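Local coordinates for protein purine nucleoside phosphorylase (Thermus thermophilus, PDB 6TK9) that probably catalyses the reversible phosphorolysis of purine nucleosides such as inosine and guanosine, releasing the free base and ribose 1-phosphate, at residues S190-R194 and A195-L199; S211-P214 and E215-L219; K169-R173 and Q174-L178. One frame throughout, in Å; residues are numbered along the deposited sequence.

Contact 1: residues S190-R194 and A195-L199; sequences SFASR and AELRL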
ATOM      1  N   SER A 190      -3.304   0.535 -26.236  1.00 35.30           N
ATOM      2  CA  SER A 190      -3.547  -0.811 -25.656  1.00 34.28           C
ATOM      3  C   SER A 190      -4.259  -0.590 -24.338  1.00 34.30           C
ATOM      4  O   SER A 190      -3.915   0.386 -23.673  1.00 44.06           O
ATOM      5  CB  SER A 190      -2.286  -1.591 -25.448  1.00 33.09           C
ATOM      6  OG  SER A 190      -1.380  -0.876 -24.629  1.00 32.05           O
ATOM      7  N   PHE A 191      -5.240  -1.419 -24.000  1.00 34.71           N
ATOM      8  CA  PHE A 191      -5.906  -1.362 -22.676  1.00 35.26           C
ATOM      9  C   PHE A 191      -4.877  -1.823 -21.625  1.00 34.81           C
ATOM     10  O   PHE A 191      -3.861  -2.413 -21.979  1.00 34.82           O
ATOM     11  CB  PHE A 191      -7.227  -2.144 -22.674  1.00 34.72           C
ATOM     12  CG  PHE A 191      -8.400  -1.468 -23.351  1.00 36.32           C
ATOM     13  CD1 PHE A 191      -8.926  -0.280 -22.861  1.00 35.21           C
ATOM     14  CD2 PHE A 191      -9.001  -2.033 -24.480  1.00 41.00           C
ATOM     15  CE1 PHE A 191     -10.016   0.322 -23.476  1.00 37.22           C
ATOM     16  CE2 PHE A 191     -10.086  -1.425 -25.100  1.00 36.81           C
ATOM     17  CZ  PHE A 191     -10.586  -0.244 -24.601  1.00 37.52           C
ATOM     18  N   ALA A 192      -5.123  -1.503 -20.361  1.00 32.74           N
ATOM     19  CA  ALA A 192      -4.263  -1.844 -19.220  1.00 31.65           C
ATOM     20  C   ALA A 192      -4.205  -3.368 -19.064  1.00 31.97           C
ATOM     21  O   ALA A 192      -5.233  -4.009 -19.290  1.00 30.75           O
ATOM     22  CB  ALA A 192      -4.823  -1.194 -17.987  1.00 33.69           C
ATOM     23  N   SER A 193      -3.035  -3.909 -18.688  1.00 32.11           N
ATOM     24  CA  SER A 193      -2.885  -5.289 -18.160  1.00 34.10           C
ATOM     25  C   SER A 193      -3.652  -5.375 -16.839  1.00 36.45           C
ATOM     26  O   SER A 193      -3.960  -4.306 -16.244  1.00 35.84           O
ATOM     27  CB  SER A 193      -1.449  -5.671 -17.945  1.00 33.11           C
ATOM     28  OG  SER A 193      -0.956  -5.101 -16.728  1.00 36.72           O
ATOM     29  N   ARG A 194      -3.912  -6.602 -16.380  1.00 37.44           N
ATOM     30  CA  ARG A 194      -4.495  -6.861 -15.046  1.00 36.47           C
ATOM     31  C   ARG A 194      -3.650  -6.117 -14.000  1.00 37.43           C
ATOM     32  O   ARG A 194      -4.229  -5.328 -13.225  1.00 39.72           O
ATOM     33  CB  ARG A 194      -4.596  -8.367 -14.799  1.00 39.46           C
ATOM     34  CG  ARG A 194      -5.650  -9.064 -15.647  1.00 44.20           C
ATOM     35  CD  ARG A 194      -5.937 -10.448 -15.105  1.00 50.00           C
ATOM     36  NE  ARG A 194      -6.732 -11.280 -15.996  1.00 55.85           N
ATOM     37  CZ  ARG A 194      -8.060 -11.286 -16.075  1.00 57.29           C
ATOM     38  NH1 ARG A 194      -8.792 -10.484 -15.319  1.00 59.02           N
ATOM     39  NH2 ARG A 194      -8.654 -12.093 -16.933  1.00 59.39           N
ATOM     40  N   ALA A 195      -2.328  -6.297 -14.025  1.00 32.85           N
ATOM     41  CA  ALA A 195      -1.392  -5.752 -13.022  1.00 31.52           C
ATOM     42  C   ALA A 195      -1.391  -4.225 -13.086  1.00 35.21           C
ATOM     43  O   ALA A 195      -1.322  -3.595 -12.007  1.00 35.48           O
ATOM     44  CB  ALA A 195      -0.017  -6.313 -13.246  1.00 34.34           C
ATOM     45  N   GLU A 196      -1.487  -3.648 -14.293  1.00 36.55           N
ATOM     46  CA  GLU A 196      -1.600  -2.178 -14.464  1.00 35.01           C
ATOM     47  C   GLU A 196      -2.926  -1.701 -13.859  1.00 36.03           C
ATOM     48  O   GLU A 196      -2.907  -0.662 -13.165  1.00 36.00           O
ATOM     49  CB  GLU A 196      -1.486  -1.778 -15.929  1.00 36.24           C
ATOM     50  CG  GLU A 196      -0.062  -1.754 -16.441  1.00 37.55           C
ATOM     51  CD  GLU A 196       0.060  -1.773 -17.961  1.00 40.06           C
ATOM     52  OE1 GLU A 196      -0.926  -2.209 -18.616  1.00 42.08           O
ATOM     53  OE2 GLU A 196       1.129  -1.332 -18.493  1.00 37.36           O
ATOM     54  N   LEU A 197      -4.040  -2.411 -14.075  1.00 36.29           N
ATOM     55  CA  LEU A 197      -5.333  -1.975 -13.484  1.00 38.09           C
ATOM     56  C   LEU A 197      -5.189  -1.992 -11.959  1.00 42.14           C
ATOM     57  O   LEU A 197      -5.592  -0.990 -11.307  1.00 43.17           O
ATOM     58  CB  LEU A 197      -6.485  -2.875 -13.923  1.00 39.20           C
ATOM     59  CG  LEU A 197      -6.946  -2.762 -15.378  1.00 39.79           C
ATOM     60  CD1 LEU A 197      -8.052  -3.784 -15.636  1.00 34.27           C
ATOM     61  CD2 LEU A 197      -7.420  -1.349 -15.716  1.00 40.44           C
ATOM     62  N   ARG A 198      -4.619  -3.075 -11.416  1.00 43.91           N
ATOM     63  CA  ARG A 198      -4.432  -3.242  -9.955  1.00 44.90           C
ATOM     64  C   ARG A 198      -3.566  -2.088  -9.467  1.00 41.05           C
ATOM     65  O   ARG A 198      -3.949  -1.450  -8.477  1.00 35.37           O
ATOM     66  CB  ARG A 198      -3.802  -4.587  -9.587  1.00 51.93           C
ATOM     67  CG  ARG A 198      -3.995  -4.937  -8.117  1.00 64.71           C
ATOM     68  CD  ARG A 198      -3.392  -6.272  -7.716  1.00 78.98           C
ATOM     69  NE  ARG A 198      -3.179  -6.352  -6.270  1.00 88.40           N
ATOM     70  CZ  ARG A 198      -2.128  -6.915  -5.671  1.00 99.33           C
ATOM     71  NH1 ARG A 198      -1.145  -7.451  -6.381  1.00 97.13           N
ATOM     72  NH2 ARG A 198      -2.058  -6.922  -4.350  1.00101.54           N
ATOM     73  N   LEU A 199      -2.475  -1.821 -10.183  1.00 39.99           N
ATOM     74  CA  LEU A 199      -1.502  -0.761  -9.827  1.00 43.84           C
ATOM     75  C   LEU A 199      -2.258   0.578  -9.716  1.00 44.25           C
ATOM     76  O   LEU A 199      -2.067   1.275  -8.685  1.00 44.21           O
ATOM     77  CB  LEU A 199      -0.386  -0.786 -10.876  1.00 46.83           C
ATOM     78  CG  LEU A 199       0.444   0.483 -11.073  1.00 48.88           C
ATOM     79  CD1 LEU A 199       1.755   0.136 -11.770  1.00 49.19           C
ATOM     80  CD2 LEU A 199      -0.309   1.522 -11.873  1.00 50.13           C
TER

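Contact 2: residues S211-P214 and E215-L219; sequences STVP and EVIAL. With PO4 (phosphate ion), chain G.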
ATOM      1  N   SER A 211      -7.883  10.160 -21.955  1.00 36.09           N
ATOM      2  CA  SER A 211      -8.165  11.571 -22.340  1.00 36.22           C
ATOM      3  C   SER A 211      -8.259  12.491 -21.113  1.00 37.95           C
ATOM      4  O   SER A 211      -8.027  12.007 -20.017  1.00 38.25           O
ATOM      5  CB  SER A 211      -9.457  11.597 -23.079  1.00 39.38           C
ATOM      6  OG  SER A 211     -10.542  11.444 -22.170  1.00 39.87           O
ATOM      7  N   THR A 212      -8.636  13.769 -21.308  1.00 41.40           N
ATOM      8  CA  THR A 212      -9.246  14.695 -20.300  1.00 36.88           C
ATOM      9  C   THR A 212      -8.200  15.416 -19.451  1.00 36.26           C
ATOM     10  O   THR A 212      -8.321  16.642 -19.268  1.00 33.59           O
ATOM     11  CB  THR A 212     -10.156  13.959 -19.313  1.00 40.91           C
ATOM     12  OG1 THR A 212     -11.089  13.213 -20.092  1.00 46.00           O
ATOM     13  CG2 THR A 212     -10.877  14.884 -18.354  1.00 42.59           C
ATOM     14  N   VAL A 213      -7.243  14.681 -18.882  1.00 37.65           N
ATOM     15  CA  VAL A 213      -6.248  15.265 -17.932  1.00 35.54           C
ATOM     16  C   VAL A 213      -5.482  16.392 -18.628  1.00 34.24           C
ATOM     17  O   VAL A 213      -5.345  17.463 -18.061  1.00 37.03           O
ATOM     18  CB  VAL A 213      -5.352  14.169 -17.335  1.00 35.18           C
ATOM     19  CG1 VAL A 213      -4.155  14.730 -16.589  1.00 36.63           C
ATOM     20  CG2 VAL A 213      -6.166  13.259 -16.430  1.00 35.96           C
ATOM     21  N   PRO A 214      -4.986  16.253 -19.877  1.00 34.84           N
ATOM     22  CA  PRO A 214      -4.253  17.354 -20.496  1.00 34.55           C
ATOM     23  C   PRO A 214      -5.168  18.579 -20.632  1.00 34.90           C
ATOM     24  O   PRO A 214      -4.712  19.672 -20.394  1.00 34.31           O
ATOM     25  CB  PRO A 214      -3.753  16.815 -21.848  1.00 34.77           C
ATOM     26  CG  PRO A 214      -4.422  15.461 -22.046  1.00 34.93           C
ATOM     27  CD  PRO A 214      -5.028  15.045 -20.722  1.00 35.61           C
ATOM     28  N   GLU A 215      -6.430  18.353 -20.999  1.00 39.47           N
ATOM     29  CA  GLU A 215      -7.491  19.391 -21.099  1.00 41.86           C
ATOM     30  C   GLU A 215      -7.640  20.051 -19.723  1.00 43.41           C
ATOM     31  O   GLU A 215      -7.562  21.308 -19.655  1.00 46.80           O
ATOM     32  CB  GLU A 215      -8.798  18.791 -21.649  1.00 44.18           C
ATOM     33  CG  GLU A 215      -8.690  18.380 -23.112  1.00 46.04           C
ATOM     34  CD  GLU A 215      -9.414  17.109 -23.525  1.00 50.23           C
ATOM     35  OE1 GLU A 215     -10.643  17.153 -23.644  1.00 57.27           O
ATOM     36  OE2 GLU A 215      -8.748  16.082 -23.756  1.00 50.93           O
ATOM     37  N   VAL A 216      -7.802  19.259 -18.659  1.00 39.23           N
ATOM     38  CA  VAL A 216      -7.976  19.810 -17.285  1.00 35.12           C
ATOM     39  C   VAL A 216      -6.792  20.714 -16.925  1.00 34.67           C
ATOM     40  O   VAL A 216      -7.042  21.794 -16.415  1.00 34.89           O
ATOM     41  CB  VAL A 216      -8.146  18.712 -16.236  1.00 36.29           C
ATOM     42  CG1 VAL A 216      -8.205  19.344 -14.849  1.00 37.56           C
ATOM     43  CG2 VAL A 216      -9.377  17.860 -16.508  1.00 37.51           C
ATOM     44  N   ILE A 217      -5.555  20.286 -17.175  1.00 36.46           N
ATOM     45  CA  ILE A 217      -4.318  21.056 -16.834  1.00 40.36           C
ATOM     46  C   ILE A 217      -4.259  22.333 -17.687  1.00 40.32           C
ATOM     47  O   ILE A 217      -4.018  23.423 -17.125  1.00 44.52           O
ATOM     48  CB  ILE A 217      -3.049  20.190 -17.009  1.00 40.38           C
ATOM     49  CG1 ILE A 217      -3.035  19.018 -16.026  1.00 43.65           C
ATOM     50  CG2 ILE A 217      -1.798  21.042 -16.873  1.00 38.94           C
ATOM     51  CD1 ILE A 217      -1.989  17.970 -16.318  1.00 45.60           C
ATOM     52  N   ALA A 218      -4.457  22.202 -18.999  1.00 40.94           N
ATOM     53  CA  ALA A 218      -4.472  23.325 -19.974  1.00 41.40           C
ATOM     54  C   ALA A 218      -5.491  24.389 -19.538  1.00 42.29           C
ATOM     55  O   ALA A 218      -5.148  25.594 -19.594  1.00 46.19           O
ATOM     56  CB  ALA A 218      -4.755  22.805 -21.367  1.00 38.22           C
ATOM     57  N   LEU A 219      -6.677  23.959 -19.097  1.00 41.59           N
ATOM     58  CA  LEU A 219      -7.819  24.846 -18.770  1.00 44.01           C
ATOM     59  C   LEU A 219      -7.623  25.516 -17.403  1.00 46.24           C
ATOM     60  O   LEU A 219      -8.071  26.686 -17.267  1.00 49.71           O
ATOM     61  CB  LEU A 219      -9.122  24.049 -18.838  1.00 45.28           C
ATOM     62  CG  LEU A 219      -9.648  23.838 -20.255  1.00 46.37           C
ATOM     63  CD1 LEU A 219     -10.723  22.776 -20.287  1.00 45.94           C
ATOM     64  CD2 LEU A 219     -10.181  25.137 -20.827  1.00 49.93           C
TER
HETATM   65  P   PO4 G 301     -12.699   9.384 -24.604  1.00 43.27           P
HETATM   66  O1  PO4 G 301     -12.185  10.382 -25.654  1.00 38.46           O
HETATM   67  O2  PO4 G 301     -12.419   7.956 -25.063  1.00 39.70           O
HETATM   68  O3  PO4 G 301     -14.192   9.538 -24.396  1.00 44.60           O
HETATM   69  O4  PO4 G 301     -12.001   9.683 -23.281  1.00 43.18           O

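Contact 3: residues K169-R173 and Q174-L178; sequences KVARR and QDLHL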
ATOM      1  N   LYS A 169     -26.402  18.079  -6.710  1.00 51.53           N
ATOM      2  CA  LYS A 169     -27.789  18.606  -6.611  1.00 51.40           C
ATOM      3  C   LYS A 169     -28.608  18.069  -7.798  1.00 51.05           C
ATOM      4  O   LYS A 169     -29.727  17.528  -7.587  1.00 44.88           O
ATOM      5  CB  LYS A 169     -27.746  20.136  -6.545  1.00 56.61           C
ATOM      6  CG  LYS A 169     -29.013  20.793  -6.018  1.00 66.16           C
ATOM      7  CD  LYS A 169     -28.775  22.170  -5.438  1.00 76.16           C
ATOM      8  CE  LYS A 169     -30.064  22.908  -5.149  1.00 83.18           C
ATOM      9  NZ  LYS A 169     -30.866  23.081  -6.383  1.00 85.39           N
ATOM     10  N   VAL A 170     -28.061  18.141  -9.009  1.00 48.44           N
ATOM     11  CA  VAL A 170     -28.835  17.780 -10.227  1.00 45.81           C
ATOM     12  C   VAL A 170     -29.069  16.270 -10.237  1.00 43.85           C
ATOM     13  O   VAL A 170     -30.126  15.863 -10.718  1.00 54.63           O
ATOM     14  CB  VAL A 170     -28.164  18.282 -11.516  1.00 42.41           C
ATOM     15  CG1 VAL A 170     -28.856  17.752 -12.772  1.00 40.02           C
ATOM     16  CG2 VAL A 170     -28.079  19.800 -11.535  1.00 39.85           C
ATOM     17  N   ALA A 171     -28.145  15.466  -9.729  1.00 46.95           N
ATOM     18  CA  ALA A 171     -28.307  13.990  -9.681  1.00 52.29           C
ATOM     19  C   ALA A 171     -29.465  13.627  -8.744  1.00 53.96           C
ATOM     20  O   ALA A 171     -30.365  12.863  -9.169  1.00 56.35           O
ATOM     21  CB  ALA A 171     -27.033  13.315  -9.244  1.00 51.24           C
ATOM     22  N   ARG A 172     -29.450  14.173  -7.524  1.00 51.25           N
ATOM     23  CA  ARG A 172     -30.551  14.018  -6.530  1.00 50.98           C
ATOM     24  C   ARG A 172     -31.883  14.356  -7.209  1.00 50.95           C
ATOM     25  O   ARG A 172     -32.711  13.444  -7.302  1.00 50.07           O
ATOM     26  CB  ARG A 172     -30.239  14.851  -5.285  1.00 47.76           C
ATOM     27  CG  ARG A 172     -29.145  14.211  -4.440  1.00 46.40           C
ATOM     28  CD  ARG A 172     -28.287  15.042  -3.501  1.00 45.49           C
ATOM     29  NE  ARG A 172     -28.538  16.467  -3.316  1.00 47.45           N
ATOM     30  CZ  ARG A 172     -27.568  17.370  -3.093  1.00 47.10           C
ATOM     31  NH1 ARG A 172     -26.297  16.995  -3.049  1.00 45.32           N
ATOM     32  NH2 ARG A 172     -27.869  18.651  -2.940  1.00 47.26           N
ATOM     33  N   ARG A 173     -32.028  15.583  -7.725  1.00 51.34           N
ATOM     34  CA  ARG A 173     -33.221  16.076  -8.471  1.00 58.41           C
ATOM     35  C   ARG A 173     -33.701  15.003  -9.473  1.00 59.73           C
ATOM     36  O   ARG A 173     -34.915  14.688  -9.447  1.00 60.04           O
ATOM     37  CB  ARG A 173     -32.882  17.417  -9.133  1.00 67.76           C
ATOM     38  CG  ARG A 173     -34.067  18.300  -9.502  1.00 77.92           C
ATOM     39  CD  ARG A 173     -34.425  18.295 -10.989  1.00 95.55           C
ATOM     40  NE  ARG A 173     -35.584  17.454 -11.313  1.00108.64           N
ATOM     41  CZ  ARG A 173     -35.967  17.077 -12.542  1.00106.40           C
ATOM     42  NH1 ARG A 173     -35.285  17.452 -13.615  1.00101.34           N
ATOM     43  NH2 ARG A 173     -37.035  16.308 -12.686  1.00102.68           N
ATOM     44  N   GLN A 174     -32.802  14.405 -10.275  1.00 50.95           N
ATOM     45  CA  GLN A 174     -33.178  13.478 -11.384  1.00 48.39           C
ATOM     46  C   GLN A 174     -33.290  12.031 -10.877  1.00 48.13           C
ATOM     47  O   GLN A 174     -33.379  11.130 -11.734  1.00 51.29           O
ATOM     48  CB  GLN A 174     -32.198  13.559 -12.571  1.00 46.94           C
ATOM     49  CG  GLN A 174     -32.069  14.955 -13.182  1.00 44.69           C
ATOM     50  CD  GLN A 174     -31.252  15.048 -14.454  1.00 45.18           C
ATOM     51  OE1 GLN A 174     -31.072  16.138 -15.007  1.00 42.10           O
ATOM     52  NE2 GLN A 174     -30.772  13.913 -14.952  1.00 38.63           N
ATOM     53  N   ASP A 175     -33.322  11.809  -9.557  1.00 51.01           N
ATOM     54  CA  ASP A 175     -33.321  10.464  -8.908  1.00 51.22           C
ATOM     55  C   ASP A 175     -32.237   9.577  -9.562  1.00 51.99           C
ATOM     56  O   ASP A 175     -32.513   8.383  -9.845  1.00 51.13           O
ATOM     57  CB  ASP A 175     -34.727   9.846  -8.921  1.00 56.16           C
ATOM     58  CG  ASP A 175     -34.925   8.721  -7.911  1.00 61.44           C
ATOM     59  OD1 ASP A 175     -34.589   8.930  -6.721  1.00 63.37           O
ATOM     60  OD2 ASP A 175     -35.392   7.627  -8.318  1.00 59.40           O
ATOM     61  N   LEU A 176     -31.030  10.133  -9.744  1.00 49.98           N
ATOM     62  CA  LEU A 176     -29.863   9.508 -10.432  1.00 53.97           C
ATOM     63  C   LEU A 176     -28.727   9.304  -9.414  1.00 49.39           C
ATOM     64  O   LEU A 176     -28.361  10.280  -8.724  1.00 48.37           O
ATOM     65  CB  LEU A 176     -29.472  10.448 -11.584  1.00 60.03           C
ATOM     66  CG  LEU A 176     -28.407   9.983 -12.578  1.00 63.62           C
ATOM     67  CD1 LEU A 176     -27.043  10.502 -12.165  1.00 65.50           C
ATOM     68  CD2 LEU A 176     -28.389   8.467 -12.757  1.00 65.26           C
ATOM     69  N   HIS A 177     -28.234   8.069  -9.269  1.00 48.17           N
ATOM     70  CA  HIS A 177     -27.107   7.738  -8.357  1.00 47.99           C
ATOM     71  C   HIS A 177     -25.800   8.077  -9.064  1.00 44.15           C
ATOM     72  O   HIS A 177     -25.462   7.359 -10.030  1.00 45.82           O
ATOM     73  CB  HIS A 177     -27.099   6.276  -7.890  1.00 48.47           C
ATOM     74  CG  HIS A 177     -25.966   5.991  -6.959  1.00 55.82           C
ATOM     75  ND1 HIS A 177     -25.592   6.878  -5.957  1.00 51.03           N
ATOM     76  CD2 HIS A 177     -25.124   4.936  -6.868  1.00 58.08           C
ATOM     77  CE1 HIS A 177     -24.575   6.375  -5.295  1.00 55.03           C
ATOM     78  NE2 HIS A 177     -24.269   5.184  -5.834  1.00 56.07           N
ATOM     79  N   LEU A 178     -25.139   9.145  -8.594  1.00 42.42           N
ATOM     80  CA  LEU A 178     -23.899   9.742  -9.161  1.00 40.68           C
ATOM     81  C   LEU A 178     -22.696   9.175  -8.405  1.00 43.20           C
ATOM     82  O   LEU A 178     -22.502   9.587  -7.234  1.00 48.30           O
ATOM     83  CB  LEU A 178     -23.974  11.265  -9.022  1.00 40.10           C
ATOM     84  CG  LEU A 178     -22.800  12.069  -9.579  1.00 41.59           C
ATOM     85  CD1 LEU A 178     -22.641  11.870 -11.088  1.00 43.92           C
ATOM     86  CD2 LEU A 178     -22.987  13.538  -9.265  1.00 38.60           C
TER

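Contact 1: residues S190-R194 and A195-L199
Ser193 and Glu196 reach for each other's backbone amide in a capping box, the reciprocal N-terminal motif that here opens helix 194-202. The serine hydroxyl lies between its own backbone N and carbonyl carbon (chi1 79°), and this turns OG forward to accept from Glu196 N at 2.9 Å. Glu196 answers from the opposite direction along the chain. Its CG stands beside its own backbone N, and the extended remainder runs back alongside the serine, with Glu196 CG 3.5 Å from Ser193 OG. Glu196 OE1 thus accepts from Ser193 N at 2.7 Å; the bond is nearly straight, 168° at the hydrogen, and approaches OE1 on its anti side, 16° out of the carboxylate plane. A negative carboxylate so close to the first turn would be expected to interact favourably with the helix dipole.

Both residues of the box are held a second time from the subunit interface, Ser193 OG by Tyr131 O and Glu196 OE2 by Asn133 N, both of the second subunit. Arg194 turns away from the box, its NH1 on the carbonyls of Arg240 and Pro238 and its NH2 in a salt bridge with Glu157 of the second subunit.

Backbone bonds then take over, Leu197 N to Ser193 O at 2.9 Å and Arg198 N to Arg194 O at 2.9 Å. The residues flanking the box add its usual apolar companion, a hydrophobic staple between the position before the cap and the fifth residue along. Leu197 leans back over the turn, its CG 3.5 Å from Ser193 O, while Ala192 points its methyl toward it and both rest on Ile208 of strand 207-209. The staple closes with Ala192 CB 3.5 Å from Leu197 CD2.

Contact 2: residues S211-P214 and E215-L219
Thr212 and Val216 meet one turn apart at the N-terminus of helix 213-222, a helix start whose N-cap residue, Thr212, makes no capping bond with its side chain. The tightly packed part is apolar. Thr212 directs CG2 anti to its backbone N (chi1 -53° for OG1), where the methyl meets Val216 CG2 at 3.8 Å, and that same valine methyl also presses on Thr212 O at 3.2 Å. One residue further on, Val213 CG1 and Ile217 CD1 repeat the pairing at 3.9 Å, the two side chains crossing at a slant. Tyr131 of strand 124-133 and Tyr183 of strand 179-185 help to wall in this side. Beneath it the helix bonds are regular: Val216 N reaches Thr212 O at 2.7 Å, almost in line with the carbonyl.

Toward the phosphate the two segments hold each other more loosely, and outside partners fix that side. Glu215 bends at its second torsion to bring OE2 back toward the helix start, yet its bond from Thr212 N is weak at 3.4 Å; the firmer hold on this carboxylate is the salt bridge of OE1 with Arg80. Arg80 also binds the phosphate through NH1, together with Ser29, His82 and Ala112 N, a set of ligands consistent with the phosphate co-substrate site of this family, although the ion itself probably came from the crystallisation liquor. Ser211 joins the two sides through its hydroxyl. Thr212 OG1 donates to Ser211 OG at 2.8 Å, and Ser211 OG in turn donates a hydrogen bond to phosphate O4 at 2.5 Å.

Contact 3: residues K169-R173 and Q174-L178
Gln174 sets CG beside its own backbone N (chi1 -58°) and then runs out extended, while Val170 holds CG1 anti to its backbone N, and these torsions lay the two side chains next to each other, pointing the same way. Gln174 CG comes within 3.3 Å of Val170 O, and the amide carbon CD of Gln174 lies 4.0 Å from Val170 CG1. Arg173, folded over at its second and third torsions, also brings one face of its guanidinium over Gln174 CG, with Arg173 NH1 4.1 Å from that carbon; the guanidinium and amide planes stand 65° apart. Beyond this pair Tyr263 of helix 257-270 packs against both Val170 and Gln174. With an alanine here in place of Gln174, the Arg173 guanidinium would probably lose the carbon under one of its faces, and a gap would open beside Val170 and Tyr263.

Helix 161-173 ends just here in a Schellman motif. Asp175, at positive phi (46°), turns the chain back on itself: Leu176 N reaches over it to Ala171 O at 2.9 Å, and Asp175 N bonds Arg172 O at 2.9 Å from above the carbonyl plane. The outer face of the turn is an assembly contact: Arg172 forms a salt bridge with Asp175 of the fourth subunit, and Asp175 one with Arg172 of the fourth subunit. The inner face is apolar. Ala171 CB meets Leu176 CD1 at 4.1 Å, the hydrophobic pairing that usually goes with this motif, and as the chain heads for strand 179-185 Leu178 CB settles 3.7 Å from Ala171 CB.

How the contacts relate
Each contact lies at a helix end, but in different surroundings. Contact 2 is the core member, its centre about 8 Å from the centre of the chain and next to the phosphate. The centres of contacts 1 and 3 lie about 22 and 21 Å from it, each contact against a different neighbouring subunit. The first is buried at its interface, whereas the third keeps exposed charged residues. Helix starts differ too: side chains satisfy the amides at 190-199, while at 211-219 apolar methyls dominate, the serine hydroxyl turns to the phosphate and the glutamate to Arg80. The helix stop at 169-178 relies on backbone bonds. Strand 179-185 links contacts 3 and 1 in sequence.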